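PDB 6GRH: microcin B17-processing protein McbD from Escherichia coli str. K-12 substr. MG1655, which is needed to process the inactive microcin B17 precursor into the active antibiotic peptide and belongs to the YcaO cyclodehydratase family. Local coordinates for residues G209-F214 / T228-K233. The protein carries 1 engineered substitution. Sequence-based numbering, arbitrary orientation.
Sequences GDIRIF and TLYGTK
Tyr230 lays its ring along the opposing strand, with Ile211 CG2 at the ring edge, in plane and 4.0 Å from Tyr230 CD1; the two side chains cross at about a right angle. The ring reaches this place because Tyr230 CG stands anti to its own backbone N (chi1 169°), which carries it past Asp210 O toward Gly209, where Tyr230 CE1 lies 3.9 Å from Gly209 CA. Thr232 meets the same glycine, its OG1 in van der Waals contact 3.6 Å from Gly209 CA while hydrogen-bonded to Glu208 O at the end of helix 196-208. Further along this face Ile213 and Thr228 lie side by side and point the same way, Ile213 CG1 against Thr228 CG2. The other face carries Asp210, Arg212 and Leu229. Here the side chains of Leu229 and Phe214 cross at about a right angle, with Leu229 CD1 at the ring edge, near its plane and 4.0 Å from Phe214 CE2. Phe214 CZ in turn lies over one face of the Arg212 guanidinium, offset toward its rim, while Arg212 NH2 is salt-bridged to Glu186 on the adjoining strand.

Between the two faces the backbones run antiparallel, paired by two reciprocal sets of hydrogen bonds: Asp210 with Gly231, and Arg212 with Leu229, where Leu229 N to Arg212 O is 2.8 Å. In the second set, Arg212 N approaches Leu229 O from 27° off the carbonyl plane.

The two strands form a beta hairpin inside a mixed sheet, with strand 182-187 flanking 210-215 and strand 241-248 flanking 224-231. Helix 196-208, which ends just before Gly209, packs on Ile211 and Tyr230, and helix 251-275 on Ile213 and Thr228, where Thr228 OG1 is hydrogen-bonded to Ser258 OG. Against the Arg212 and Leu229 face lies helix 296-304, so the hairpin is sandwiched between helices.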
ATOM      1  N   GLY E 209     -13.997  28.290  34.908  1.00 42.75           N
ATOM      2  CA  GLY E 209     -14.156  29.654  35.423  1.00 42.98           C
ATOM      3  C   GLY E 209     -15.576  30.143  35.220  1.00 42.96           C
ATOM      4  O   GLY E 209     -16.515  29.404  35.496  1.00 42.62           O
ATOM      5  N   ASP E 210     -15.735  31.378  34.737  1.00 43.00           N
ATOM      6  CA  ASP E 210     -17.063  31.950  34.442  1.00 43.59           C
ATOM      7  C   ASP E 210     -17.068  32.738  33.146  1.00 41.78           C
ATOM      8  O   ASP E 210     -16.009  33.232  32.698  1.00 40.02           O
ATOM      9  CB  ASP E 210     -17.524  32.853  35.579  1.00 46.61           C
ATOM     10  CG  ASP E 210     -17.716  32.085  36.858  1.00 49.52           C
ATOM     11  OD1 ASP E 210     -18.713  31.319  36.955  1.00 51.05           O
ATOM     12  OD2 ASP E 210     -16.831  32.200  37.738  1.00 51.85           O
ATOM     13  N   ILE E 211     -18.255  32.838  32.543  1.00 40.47           N
ATOM     14  CA  ILE E 211     -18.424  33.604  31.314  1.00 39.73           C
ATOM     15  C   ILE E 211     -19.568  34.604  31.378  1.00 40.45           C
ATOM     16  O   ILE E 211     -20.547  34.408  32.116  1.00 41.38           O
ATOM     17  CB  ILE E 211     -18.645  32.701  30.088  1.00 38.76           C
ATOM     18  CG1 ILE E 211     -19.928  31.875  30.245  1.00 39.24           C
ATOM     19  CG2 ILE E 211     -17.437  31.791  29.875  1.00 38.29           C
ATOM     20  CD1 ILE E 211     -20.387  31.223  28.966  1.00 38.54           C
ATOM     21  N   ARG E 212     -19.434  35.652  30.570  1.00 39.40           N
ATOM     22  CA  ARG E 212     -20.493  36.594  30.299  1.00 39.57           C
ATOM     23  C   ARG E 212     -20.596  36.775  28.786  1.00 37.83           C
ATOM     24  O   ARG E 212     -19.588  36.795  28.083  1.00 36.80           O
ATOM     25  CB  ARG E 212     -20.221  37.933  30.994  1.00 41.02           C
ATOM     26  CG  ARG E 212     -20.070  37.875  32.521  1.00 42.88           C
ATOM     27  CD  ARG E 212     -21.323  37.460  33.289  1.00 44.22           C
ATOM     28  NE  ARG E 212     -22.380  38.480  33.267  1.00 45.50           N
ATOM     29  CZ  ARG E 212     -22.372  39.620  33.964  1.00 46.43           C
ATOM     30  NH1 ARG E 212     -21.370  39.917  34.780  1.00 47.00           N
ATOM     31  NH2 ARG E 212     -23.390  40.476  33.851  1.00 47.03           N
ATOM     32  N   ILE E 213     -21.825  36.889  28.293  1.00 37.67           N
ATOM     33  CA  ILE E 213     -22.102  37.042  26.865  1.00 36.41           C
ATOM     34  C   ILE E 213     -22.974  38.288  26.690  1.00 36.81           C
ATOM     35  O   ILE E 213     -24.075  38.336  27.200  1.00 37.43           O
ATOM     36  CB  ILE E 213     -22.859  35.828  26.310  1.00 36.23           C
ATOM     37  CG1 ILE E 213     -22.116  34.524  26.628  1.00 36.31           C
ATOM     38  CG2 ILE E 213     -23.095  35.994  24.804  1.00 35.57           C
ATOM     39  CD1 ILE E 213     -22.872  33.264  26.238  1.00 36.66           C
ATOM     40  N   PHE E 214     -22.477  39.266  25.948  1.00 36.26           N
ATOM     41  CA  PHE E 214     -23.168  40.500  25.720  1.00 37.29           C
ATOM     42  C   PHE E 214     -23.378  40.752  24.219  1.00 36.72           C
ATOM     43  O   PHE E 214     -22.478  40.527  23.420  1.00 35.18           O
ATOM     44  CB  PHE E 214     -22.352  41.652  26.315  1.00 38.03           C
ATOM     45  CG  PHE E 214     -22.172  41.581  27.809  1.00 39.23           C
ATOM     46  CD1 PHE E 214     -23.266  41.454  28.654  1.00 40.29           C
ATOM     47  CD2 PHE E 214     -20.906  41.687  28.378  1.00 39.41           C
ATOM     48  CE1 PHE E 214     -23.104  41.414  30.038  1.00 41.35           C
ATOM     49  CE2 PHE E 214     -20.742  41.655  29.761  1.00 40.36           C
ATOM     50  CZ  PHE E 214     -21.841  41.516  30.586  1.00 41.40           C
ATOM     51  N   THR E 228     -18.102  37.600  23.835  0.50 31.93           N
ATOM     52  CA  THR E 228     -18.018  36.572  24.866  0.50 32.29           C
ATOM     53  C   THR E 228     -16.808  36.919  25.729  0.50 32.48           C
ATOM     54  O   THR E 228     -15.752  37.298  25.204  0.50 31.75           O
ATOM     55  CB  THR E 228     -17.858  35.154  24.271  0.50 31.68           C
ATOM     56  OG1 THR E 228     -17.047  35.216  23.091  0.50 30.71           O
ATOM     57  CG2 THR E 228     -19.208  34.539  23.917  0.50 31.83           C
ATOM     58  N   LEU E 229     -16.973  36.788  27.041  1.00 33.21           N
ATOM     59  CA  LEU E 229     -15.940  37.130  28.013  1.00 33.92           C
ATOM     60  C   LEU E 229     -15.766  35.966  28.957  1.00 34.51           C
ATOM     61  O   LEU E 229     -16.746  35.339  29.360  1.00 35.39           O
ATOM     62  CB  LEU E 229     -16.361  38.369  28.801  1.00 34.86           C
ATOM     63  CG  LEU E 229     -16.423  39.679  28.026  1.00 34.74           C
ATOM     64  CD1 LEU E 229     -16.927  40.786  28.942  1.00 35.93           C
ATOM     65  CD2 LEU E 229     -15.068  40.048  27.434  1.00 34.11           C
ATOM     66  N   TYR E 230     -14.517  35.688  29.301  1.00 34.48           N
ATOM     67  CA  TYR E 230     -14.158  34.604  30.197  1.00 35.06           C
ATOM     68  C   TYR E 230     -13.162  35.128  31.206  1.00 35.88           C
ATOM     69  O   TYR E 230     -12.265  35.907  30.852  1.00 35.81           O
ATOM     70  CB  TYR E 230     -13.482  33.458  29.433  1.00 34.30           C
ATOM     71  CG  TYR E 230     -12.850  32.416  30.336  1.00 34.74           C
ATOM     72  CD1 TYR E 230     -13.632  31.445  30.958  1.00 35.24           C
ATOM     73  CD2 TYR E 230     -11.480  32.408  30.579  1.00 34.94           C
ATOM     74  CE1 TYR E 230     -13.072  30.495  31.790  1.00 35.64           C
ATOM     75  CE2 TYR E 230     -10.912  31.456  31.405  1.00 35.46           C
ATOM     76  CZ  TYR E 230     -11.720  30.503  32.009  1.00 35.80           C
ATOM     77  OH  TYR E 230     -11.179  29.541  32.821  1.00 36.35           O
ATOM     78  N   GLY E 231     -13.298  34.648  32.437  1.00 36.76           N
ATOM     79  CA  GLY E 231     -12.301  34.853  33.467  1.00 37.67           C
ATOM     80  C   GLY E 231     -12.330  33.768  34.526  1.00 38.71           C
ATOM     81  O   GLY E 231     -13.380  33.213  34.804  1.00 38.75           O
ATOM     82  N   THR E 232     -11.171  33.462  35.109  1.00 39.93           N
ATOM     83  CA  THR E 232     -11.101  32.550  36.250  1.00 41.31           C
ATOM     84  C   THR E 232     -10.118  33.019  37.333  1.00 43.19           C
ATOM     85  O   THR E 232      -9.097  33.662  37.036  1.00 42.98           O
ATOM     86  CB  THR E 232     -10.755  31.121  35.804  1.00 40.44           C
ATOM     87  OG1 THR E 232     -10.953  30.218  36.896  1.00 41.30           O
ATOM     88  CG2 THR E 232      -9.324  31.011  35.283  1.00 39.93           C
ATOM     89  N   LYS E 233     -10.451  32.680  38.583  1.00 45.02           N
ATOM     90  CA  LYS E 233      -9.536  32.858  39.715  1.00 47.10           C
ATOM     91  C   LYS E 233      -8.674  31.626  39.936  1.00 47.89           C
ATOM     92  O   LYS E 233      -7.777  31.667  40.759  1.00 48.81           O
ATOM     93  CB  LYS E 233     -10.306  33.131  41.015  1.00 48.58           C
ATOM     94  CG  LYS E 233     -11.190  34.364  40.990  1.00 48.83           C
ATOM     95  CD  LYS E 233     -11.873  34.595  42.340  1.00 50.12           C
TER